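Local coordinates for zinc chaperone AztD (Citrobacter koseri, PDB 6CMK), which acts as a periplasmic zinc chaperone of the AztABCD transport system, handing one zinc ion directly to the solute-binding protein AztC, at residues G276-I281 against L293-T298; R299-V304 against Y314-D319; A226-T231 against S260-G265. All blocks are in the same frame, centred on the assembly; numbering follows the deposited sequence. Where two conformers were deposited one is given.

Contact 1 (G276-I281 against L293-T298); sequences GPDRII and LIQLPT
Ile280 and Ile294 face each other as an antiparallel hydrogen-bonded pair, and their backbones supply two nearly straight bonds: Ile280 N gives to Ile294 O at 3.0 Å, and Ile294 N returns one to Ile280 O. A third backbone bond, from Leu296 N to Asp278 O at 2.8 Å, carries the pairing beyond the strands, into the type I turn from Gly276 to Arg279.

The polar side chains lie on the face of Arg279 and Gln295. Arg279 keeps its chain extended from CG to NE and gives NE to Gln295 OE1 at 2.9 Å, close to the guanidinium plane. The amide of Gln295, bent back at chi2 (70°), serves a second bond along its own strand end, from NE2 to Leu296 O. A two-ended amide suits this place because it accepts from arginine and donates to the backbone.

Among apolar contacts, Ile280 CG1 lies alongside Ile294 CB at 3.8 Å on the buried face, where branched side chains fill the space toward Val315 and Ile332 of the next sheet. On the other face, Leu293 CD1 meets Ile281 CG2 at 4.0 Å. This is the hairpin of the two outer strands of a beta-propeller blade.

Contact 2 (R299-V304 against Y314-D319); sequences RRVHFV and YVFTED
Tyr314, in the second strand of an antiparallel hairpin, the inner two strands of a propeller blade, exchanges backbone hydrogen bonds with Val304 in both directions. Val304 CG2 comes up to the edge of its ring, while the phenol OH is hydrogen-bonded to Asp306 OD2, so a tyrosine can be buried here with its polar end satisfied.

Val315 points to the opposite face. In the conformer given, its CG2 packs on Phe303 CB and its CG1 meets Arg300 CG at 3.6 Å, the two side chains crossing at about a right angle. Arg300 bends at chi3 and sets NH1 3.5 Å above the centre of the Phe303 ring.

Phe316 faces a classic beta bulge. Its carbonyl O accepts from Val301 N at 2.7 Å and, weakly, from His302 N, whereas Phe316 N gives to His302 O. Val301, the extra residue of the bulge, lies alongside Phe316 and points the same way, with its CB at the ring edge near CD1, and beta-branched valine fills that place compactly.

Thr317 sets its CA against Arg299 O in a CA-H...O contact and gives its hydroxyl to Asp319 OD1.

Glu318 N then bonds to Arg299 O. The Glu318 chain, extended beyond CG, brings its carboxylate to Arg299, just ahead of the first strand. A long acidic chain suits a site with several donors: OE2 is hydrogen-bonded to Met344 N, and OE1 takes both Arg299 N at 3.0 Å and, in a salt bridge, Arg299 NE at 2.7 Å, the two reaching it from the same face of the carboxylate plane.

Contact 3 (A226-T231 against S260-G265); sequences ALSCET and STLIGG
Two neighbouring blades of the beta propeller meet here, strand 224-228 of one facing the innermost strand, 262-264, of the next. The axes of the short segments 226-228 and 262-264 run nearly antiparallel but stay 8.4 Å apart, too far for backbone pairing, so side chains bridge the gap.

Leu262 does most of the touching, through one methyl. Its CG stands anti to the carbonyl carbon (chi1 -69°), which sends CD1 across to the other strand. There Leu262 CD1 lies 3.6 Å from Ala226 O and also touches Ala226 CB. The same CD1 is 3.7 Å from Ser228 OG. Alanine and serine are small enough to let the leucine come down close to the strand, while the branched end of leucine spans the space between the blades. Ala219 on strand 218-221 also touches Leu262, and Phe271 packs on Ala226.

Ser228 is buried, yet its hydroxyl is satisfied: OG is hydrogen-bonded to the carbonyl O of His216, a ligand of the high-affinity zinc site 1. Across from it, Ser260 CA lies 4.1 Å from Ser228 OG, and Ser260 O accepts from ND1 of the same histidine. Just beyond Ser228, Cys229 forms a disulfide with Cys212.

The contact itself is thus van der Waals, with the Ser228 hydroxyl and Ser260 O bonded to a residue outside it; the Ser228 hydroxyl holds the His216 backbone and the main-chain O of Ser260 holds its ring, which is consistent with second-shell positioning of a zinc ligand.

Overall arrangement
Contacts 1 and 2 are hairpins within successive blades, held by backbone hydrogen bonds, whereas contact 3 joins side chains between blades. Contact 1 is partly buried, on outer strands, its centre about 20 Å from the centre of the chain, and puts arginine and glutamine on its more open face. Contact 2 is buried, with a salt bridge at one end; contact 3 is also buried and lies nearest the chain centre of the three, beside zinc site 1. Strand 291-295 leads directly to strand 300-305; Pro277 O and Arg300 N are a probable hydrogen bond between contacts 1 and 2. Ile263 packs on Phe303 and Val304, joining contact 3 to contact 2, while contacts 1 and 3 share one sheet without touching.

Contact 1 (G276-I281 against L293-T298)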
loop_
_atom_site.group_PDB
_atom_site.type_symbol
_atom_site.label_atom_id
_atom_site.label_comp_id
_atom_site.label_asym_id
_atom_site.label_seq_id
_atom_site.Cartn_x
_atom_site.Cartn_y
_atom_site.Cartn_z
ATOM N N GLY B 276 11.412 -30.074 -6.817
ATOM C CA GLY B 276 12.388 -31.030 -6.380
ATOM C C GLY B 276 13.243 -30.404 -5.300
ATOM O O GLY B 276 13.175 -29.200 -5.035
ATOM N N PRO B 277 14.073 -31.215 -4.655
ATOM C CA PRO B 277 14.748 -30.748 -3.433
ATOM C C PRO B 277 15.878 -29.752 -3.672
ATOM O O PRO B 277 16.234 -29.030 -2.730
ATOM C CB PRO B 277 15.262 -32.050 -2.797
ATOM C CG PRO B 277 15.270 -33.060 -3.902
ATOM C CD PRO B 277 14.208 -32.663 -4.871
ATOM N N ASP B 278 16.435 -29.656 -4.891
ATOM C CA ASP B 278 17.544 -28.737 -5.144
ATOM C C ASP B 278 17.265 -27.813 -6.326
ATOM O O ASP B 278 18.195 -27.247 -6.904
ATOM C CB ASP B 278 18.855 -29.502 -5.365
ATOM C CG ASP B 278 18.821 -30.395 -6.597
ATOM O OD1 ASP B 278 17.772 -30.484 -7.263
ATOM O OD2 ASP B 278 19.863 -31.014 -6.899
ATOM N N ARG B 279 16.002 -27.616 -6.676
ATOM C CA ARG B 279 15.626 -26.708 -7.750
ATOM C C ARG B 279 14.497 -25.812 -7.269
ATOM O O ARG B 279 13.735 -26.191 -6.384
ATOM C CB ARG B 279 15.169 -27.476 -8.996
ATOM C CG ARG B 279 16.272 -28.228 -9.698
ATOM C CD ARG B 279 15.700 -29.309 -10.592
ATOM N NE ARG B 279 16.684 -29.771 -11.567
ATOM C CZ ARG B 279 16.489 -30.778 -12.411
ATOM N NH1 ARG B 279 17.444 -31.115 -13.265
ATOM N NH2 ARG B 279 15.347 -31.453 -12.398
ATOM N N ILE B 280 14.414 -24.611 -7.845
ATOM C CA ILE B 280 13.258 -23.743 -7.657
ATOM C C ILE B 280 12.793 -23.279 -9.028
ATOM O O ILE B 280 13.540 -23.308 -10.007
ATOM C CB ILE B 280 13.549 -22.521 -6.749
ATOM C CG1 ILE B 280 14.698 -21.665 -7.306
ATOM C CG2 ILE B 280 13.846 -22.972 -5.330
ATOM C CD1 ILE B 280 14.980 -20.389 -6.494
ATOM N N ILE B 281 11.527 -22.871 -9.099
ATOM C CA ILE B 281 11.007 -22.237 -10.302
ATOM C C ILE B 281 10.495 -20.855 -9.943
ATOM O O ILE B 281 9.968 -20.618 -8.850
ATOM C CB ILE B 281 9.892 -23.040 -11.011
ATOM C CG1 ILE B 281 8.806 -23.481 -10.028
ATOM C CG2 ILE B 281 10.488 -24.216 -11.770
ATOM C CD1 ILE B 281 7.527 -23.916 -10.723
ATOM N N LEU B 293 13.563 -21.965 -14.461
ATOM C CA LEU B 293 14.156 -22.907 -13.515
ATOM C C LEU B 293 15.496 -22.376 -13.017
ATOM O O LEU B 293 16.321 -21.925 -13.816
ATOM C CB LEU B 293 14.362 -24.262 -14.192
ATOM C CG LEU B 293 14.993 -25.387 -13.364
ATOM C CD1 LEU B 293 13.959 -26.014 -12.459
ATOM C CD2 LEU B 293 15.632 -26.434 -14.274
ATOM N N ILE B 294 15.721 -22.446 -11.705
ATOM C CA ILE B 294 17.048 -22.213 -11.135
ATOM C C ILE B 294 17.505 -23.485 -10.435
ATOM O O ILE B 294 16.789 -24.033 -9.587
ATOM C CB ILE B 294 17.083 -21.020 -10.163
ATOM C CG1 ILE B 294 16.723 -19.734 -10.901
ATOM C CG2 ILE B 294 18.473 -20.912 -9.517
ATOM C CD1 ILE B 294 16.652 -18.518 -10.023
ATOM N N GLN B 295 18.698 -23.943 -10.791
ATOM C CA GLN B 295 19.320 -25.095 -10.161
ATOM C C GLN B 295 20.173 -24.636 -8.987
ATOM O O GLN B 295 21.051 -23.781 -9.149
ATOM C CB GLN B 295 20.182 -25.844 -11.172
ATOM C CG GLN B 295 20.956 -27.012 -10.578
ATOM C CD GLN B 295 20.051 -28.152 -10.185
ATOM O OE1 GLN B 295 19.337 -28.707 -11.020
ATOM N NE2 GLN B 295 20.080 -28.518 -8.908
ATOM N N LEU B 296 19.909 -25.209 -7.795
ATOM C CA LEU B 296 20.696 -24.860 -6.630
ATOM C C LEU B 296 21.873 -25.818 -6.493
ATOM O O LEU B 296 21.768 -26.995 -6.856
ATOM C CB LEU B 296 19.848 -24.926 -5.367
ATOM C CG LEU B 296 18.532 -24.165 -5.421
ATOM C CD1 LEU B 296 17.690 -24.506 -4.207
ATOM C CD2 LEU B 296 18.796 -22.672 -5.508
ATOM N N PRO B 297 23.001 -25.344 -5.962
ATOM C CA PRO B 297 24.145 -26.253 -5.789
ATOM C C PRO B 297 23.892 -27.351 -4.772
ATOM O O PRO B 297 24.402 -28.460 -4.955
ATOM C CB PRO B 297 25.288 -25.320 -5.359
ATOM C CG PRO B 297 24.653 -24.052 -4.942
ATOM C CD PRO B 297 23.327 -23.947 -5.626
ATOM N N THR B 298 23.138 -27.081 -3.709
ATOM C CA THR B 298 22.738 -28.099 -2.749
ATOM C C THR B 298 21.251 -27.923 -2.463
ATOM O O THR B 298 20.579 -27.076 -3.060
ATOM C CB THR B 298 23.553 -28.022 -1.449
ATOM O OG1 THR B 298 23.409 -26.722 -0.862
ATOM C CG2 THR B 298 25.027 -28.286 -1.717
HETATM O O HOH W 1 21.809 -30.165 -5.602
#

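Contact 2 (R299-V304 against Y314-D319)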
loop_
_atom_site.group_PDB
_atom_site.type_symbol
_atom_site.label_atom_id
_atom_site.label_comp_id
_atom_site.label_asym_id
_atom_site.label_seq_id
_atom_site.Cartn_x
_atom_site.Cartn_y
_atom_site.Cartn_z
ATOM N N ARG B 299 20.734 -28.717 -1.534
ATOM C CA ARG B 299 19.292 -28.766 -1.315
ATOM C C ARG B 299 18.782 -27.546 -0.558
ATOM O O ARG B 299 19.463 -26.973 0.300
ATOM C CB ARG B 299 18.924 -30.045 -0.566
ATOM C CG ARG B 299 18.901 -31.250 -1.478
ATOM C CD ARG B 299 18.851 -32.547 -0.707
ATOM N NE ARG B 299 20.096 -32.796 0.002
ATOM C CZ ARG B 299 20.301 -33.838 0.802
ATOM N NH1 ARG B 299 19.332 -34.723 0.995
ATOM N NH2 ARG B 299 21.473 -33.989 1.409
ATOM N N ARG B 300 17.555 -27.164 -0.889
ATOM C CA ARG B 300 16.919 -25.985 -0.315
ATOM C C ARG B 300 16.462 -26.240 1.119
ATOM O O ARG B 300 15.832 -27.264 1.414
ATOM C CB ARG B 300 15.732 -25.590 -1.189
ATOM C CG ARG B 300 14.981 -24.370 -0.737
ATOM C CD ARG B 300 13.800 -24.122 -1.655
ATOM N NE ARG B 300 12.809 -25.142 -1.378
ATOM C CZ ARG B 300 11.956 -25.089 -0.364
ATOM N NH1 ARG B 300 11.931 -24.026 0.435
ATOM N NH2 ARG B 300 11.118 -26.092 -0.159
ATOM N N VAL B 301 16.787 -25.307 2.010
ATOM C CA VAL B 301 16.302 -25.311 3.386
ATOM C C VAL B 301 15.101 -24.386 3.560
ATOM O O VAL B 301 14.126 -24.741 4.226
ATOM C CB VAL B 301 17.445 -24.910 4.348
ATOM C CG1 VAL B 301 16.919 -24.716 5.779
ATOM C CG2 VAL B 301 18.571 -25.952 4.325
ATOM N N HIS B 302 15.161 -23.192 2.975
ATOM C CA HIS B 302 14.125 -22.185 3.171
ATOM C C HIS B 302 14.242 -21.131 2.078
ATOM O O HIS B 302 15.307 -20.958 1.489
ATOM C CB HIS B 302 14.259 -21.537 4.556
ATOM C CG HIS B 302 13.080 -20.706 4.954
ATOM N ND1 HIS B 302 13.203 -19.420 5.436
ATOM C CD2 HIS B 302 11.753 -20.980 4.934
ATOM C CE1 HIS B 302 11.998 -18.943 5.712
ATOM N NE2 HIS B 302 11.103 -19.872 5.415
ATOM N N PHE B 303 13.143 -20.434 1.795
ATOM C CA PHE B 303 13.256 -19.251 0.956
ATOM C C PHE B 303 12.224 -18.208 1.372
ATOM O O PHE B 303 11.219 -18.516 2.018
ATOM C CB PHE B 303 13.179 -19.581 -0.557
ATOM C CG PHE B 303 12.004 -20.449 -1.016
ATOM C CD1 PHE B 303 10.858 -20.647 -0.263
ATOM C CD2 PHE B 303 12.097 -21.077 -2.255
ATOM C CE1 PHE B 303 9.822 -21.443 -0.750
ATOM C CE2 PHE B 303 11.080 -21.870 -2.744
ATOM C CZ PHE B 303 9.937 -22.053 -1.994
ATOM N N VAL B 304 12.536 -16.947 1.046
ATOM C CA VAL B 304 11.652 -15.812 1.314
ATOM C C VAL B 304 11.901 -14.761 0.246
ATOM O O VAL B 304 12.969 -14.715 -0.371
ATOM C CB VAL B 304 11.862 -15.158 2.707
ATOM C CG1 VAL B 304 11.716 -16.156 3.857
ATOM C CG2 VAL B 304 13.224 -14.444 2.785
ATOM N N TYR B 314 15.513 -14.621 -1.528
ATOM C CA TYR B 314 16.635 -15.324 -0.913
ATOM C C TYR B 314 16.298 -16.788 -0.688
ATOM O O TYR B 314 15.187 -17.123 -0.291
ATOM C CB TYR B 314 17.027 -14.681 0.426
ATOM C CG TYR B 314 17.226 -13.212 0.260
ATOM C CD1 TYR B 314 18.295 -12.727 -0.477
ATOM C CD2 TYR B 314 16.310 -12.313 0.767
ATOM C CE1 TYR B 314 18.447 -11.377 -0.677
ATOM C CE2 TYR B 314 16.454 -10.969 0.574
ATOM C CZ TYR B 314 17.525 -10.506 -0.140
ATOM O OH TYR B 314 17.658 -9.152 -0.339
ATOM N N VAL B 315 17.273 -17.655 -0.956
ATOM C CA VAL B 315 17.161 -19.083 -0.675
ATOM C C VAL B 315 18.316 -19.475 0.228
ATOM O O VAL B 315 19.467 -19.100 -0.029
ATOM C CB VAL B 315 17.184 -19.936 -1.955
ATOM C CG1 VAL B 315 16.760 -21.371 -1.635
ATOM C CG2 VAL B 315 16.314 -19.342 -3.034
ATOM N N PHE B 316 18.013 -20.221 1.282
ATOM C CA PHE B 316 19.042 -20.799 2.134
ATOM C C PHE B 316 19.181 -22.274 1.788
ATOM O O PHE B 316 18.180 -22.978 1.638
ATOM C CB PHE B 316 18.693 -20.639 3.617
ATOM C CG PHE B 316 19.856 -20.886 4.539
ATOM C CD1 PHE B 316 20.104 -22.145 5.041
ATOM C CD2 PHE B 316 20.703 -19.851 4.887
ATOM C CE1 PHE B 316 21.180 -22.372 5.879
ATOM C CE2 PHE B 316 21.776 -20.068 5.723
ATOM C CZ PHE B 316 22.016 -21.332 6.219
ATOM N N THR B 317 20.421 -22.739 1.653
ATOM C CA THR B 317 20.688 -24.105 1.228
ATOM C C THR B 317 21.419 -24.860 2.333
ATOM O O THR B 317 21.978 -24.266 3.259
ATOM C CB THR B 317 21.500 -24.135 -0.085
ATOM O OG1 THR B 317 22.560 -23.168 -0.043
ATOM C CG2 THR B 317 20.603 -23.843 -1.288
ATOM N N GLU B 318 21.393 -26.191 2.223
ATOM C CA GLU B 318 21.869 -27.057 3.296
ATOM C C GLU B 318 23.362 -26.894 3.555
ATOM O O GLU B 318 23.825 -27.241 4.644
ATOM C CB GLU B 318 21.547 -28.512 2.963
ATOM C CG GLU B 318 22.275 -29.026 1.733
ATOM C CD GLU B 318 21.931 -30.461 1.401
ATOM O OE1 GLU B 318 21.947 -30.812 0.200
ATOM O OE2 GLU B 318 21.644 -31.236 2.340
ATOM N N ASP B 319 24.107 -26.345 2.597
ATOM C CA ASP B 319 25.535 -26.117 2.768
ATOM C C ASP B 319 25.846 -24.996 3.750
ATOM O O ASP B 319 27.026 -24.771 4.049
ATOM C CB ASP B 319 26.191 -25.807 1.414
ATOM C CG ASP B 319 25.477 -24.720 0.643
ATOM O OD1 ASP B 319 24.685 -23.983 1.256
ATOM O OD2 ASP B 319 25.707 -24.605 -0.582
#

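Contact 3 (A226-T231 against S260-G265)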
loop_
_atom_site.group_PDB
_atom_site.type_symbol
_atom_site.label_atom_id
_atom_site.label_comp_id
_atom_site.label_asym_id
_atom_site.label_seq_id
_atom_site.Cartn_x
_atom_site.Cartn_y
_atom_site.Cartn_z
ATOM N N ALA B 226 -1.880 -18.278 -5.491
ATOM C CA ALA B 226 -1.477 -19.490 -6.190
ATOM C C ALA B 226 -1.541 -20.705 -5.275
ATOM O O ALA B 226 -1.154 -20.636 -4.109
ATOM C CB ALA B 226 -0.064 -19.354 -6.750
ATOM N N LEU B 227 -2.033 -21.813 -5.830
ATOM C CA LEU B 227 -1.994 -23.130 -5.206
ATOM C C LEU B 227 -1.278 -24.059 -6.175
ATOM O O LEU B 227 -1.604 -24.084 -7.365
ATOM C CB LEU B 227 -3.406 -23.659 -4.903
ATOM C CG LEU B 227 -4.366 -22.746 -4.125
ATOM C CD1 LEU B 227 -5.744 -23.389 -4.044
ATOM C CD2 LEU B 227 -3.836 -22.447 -2.736
ATOM N N SER B 228 -0.311 -24.818 -5.681
ATOM C CA SER B 228 0.484 -25.675 -6.548
ATOM C C SER B 228 0.053 -27.130 -6.421
ATOM O O SER B 228 -0.399 -27.577 -5.365
ATOM C CB SER B 228 1.972 -25.545 -6.221
ATOM O OG SER B 228 2.202 -25.659 -4.835
ATOM N N CYS B 229 0.198 -27.866 -7.517
ATOM C CA CYS B 229 -0.127 -29.283 -7.526
ATOM C C CYS B 229 0.765 -29.980 -8.552
ATOM O O CYS B 229 1.752 -29.412 -9.030
ATOM C CB CYS B 229 -1.621 -29.476 -7.805
ATOM S SG CYS B 229 -2.044 -29.349 -9.525
ATOM N N GLU B 230 0.420 -31.228 -8.885
ATOM C CA GLU B 230 1.272 -32.028 -9.764
ATOM C C GLU B 230 1.243 -31.560 -11.218
ATOM O O GLU B 230 2.198 -31.828 -11.953
ATOM C CB GLU B 230 0.862 -33.502 -9.671
ATOM C CG GLU B 230 0.994 -34.064 -8.262
ATOM C CD GLU B 230 0.396 -35.456 -8.098
ATOM O OE1 GLU B 230 -0.289 -35.945 -9.023
ATOM O OE2 GLU B 230 0.614 -36.060 -7.029
ATOM N N THR B 231 0.193 -30.862 -11.654
ATOM C CA THR B 231 0.082 -30.451 -13.051
ATOM C C THR B 231 0.439 -28.989 -13.302
ATOM O O THR B 231 0.656 -28.618 -14.458
ATOM C CB THR B 231 -1.341 -30.689 -13.572
ATOM O OG1 THR B 231 -2.284 -29.941 -12.791
ATOM C CG2 THR B 231 -1.690 -32.166 -13.523
ATOM N N SER B 260 5.549 -28.076 -4.319
ATOM C CA SER B 260 4.761 -28.319 -3.122
ATOM C C SER B 260 4.853 -27.196 -2.093
ATOM O O SER B 260 4.182 -27.275 -1.062
ATOM C CB SER B 260 5.180 -29.645 -2.471
ATOM O OG SER B 260 6.552 -29.644 -2.122
ATOM N N THR B 261 5.650 -26.154 -2.338
ATOM C CA THR B 261 5.770 -25.031 -1.418
ATOM C C THR B 261 5.985 -23.774 -2.243
ATOM O O THR B 261 6.776 -23.801 -3.187
ATOM C CB THR B 261 6.950 -25.214 -0.450
ATOM O OG1 THR B 261 6.950 -26.551 0.062
ATOM C CG2 THR B 261 6.865 -24.227 0.709
ATOM N N LEU B 262 5.287 -22.690 -1.886
ATOM C CA LEU B 262 5.326 -21.444 -2.642
ATOM C C LEU B 262 5.579 -20.240 -1.744
ATOM O O LEU B 262 5.174 -20.209 -0.579
ATOM C CB LEU B 262 4.015 -21.180 -3.378
ATOM C CG LEU B 262 3.655 -22.079 -4.542
ATOM C CD1 LEU B 262 2.154 -22.009 -4.785
ATOM C CD2 LEU B 262 4.438 -21.691 -5.777
ATOM N N ILE B 263 6.218 -19.225 -2.331
ATOM C CA ILE B 263 6.265 -17.875 -1.785
ATOM C C ILE B 263 5.901 -16.907 -2.910
ATOM O O ILE B 263 5.999 -17.231 -4.099
ATOM C CB ILE B 263 7.643 -17.510 -1.187
ATOM C CG1 ILE B 263 8.746 -17.703 -2.229
ATOM C CG2 ILE B 263 7.925 -18.342 0.065
ATOM C CD1 ILE B 263 10.108 -17.229 -1.768
ATOM N N GLY B 264 5.440 -15.728 -2.519
ATOM C CA GLY B 264 4.959 -14.727 -3.468
ATOM C C GLY B 264 5.646 -13.385 -3.307
ATOM O O GLY B 264 5.852 -12.912 -2.187
ATOM N N GLY B 265 5.973 -12.768 -4.439
ATOM C CA GLY B 265 6.583 -11.449 -4.413
ATOM C C GLY B 265 5.667 -10.409 -3.799
ATOM O O GLY B 265 4.441 -10.493 -3.883
#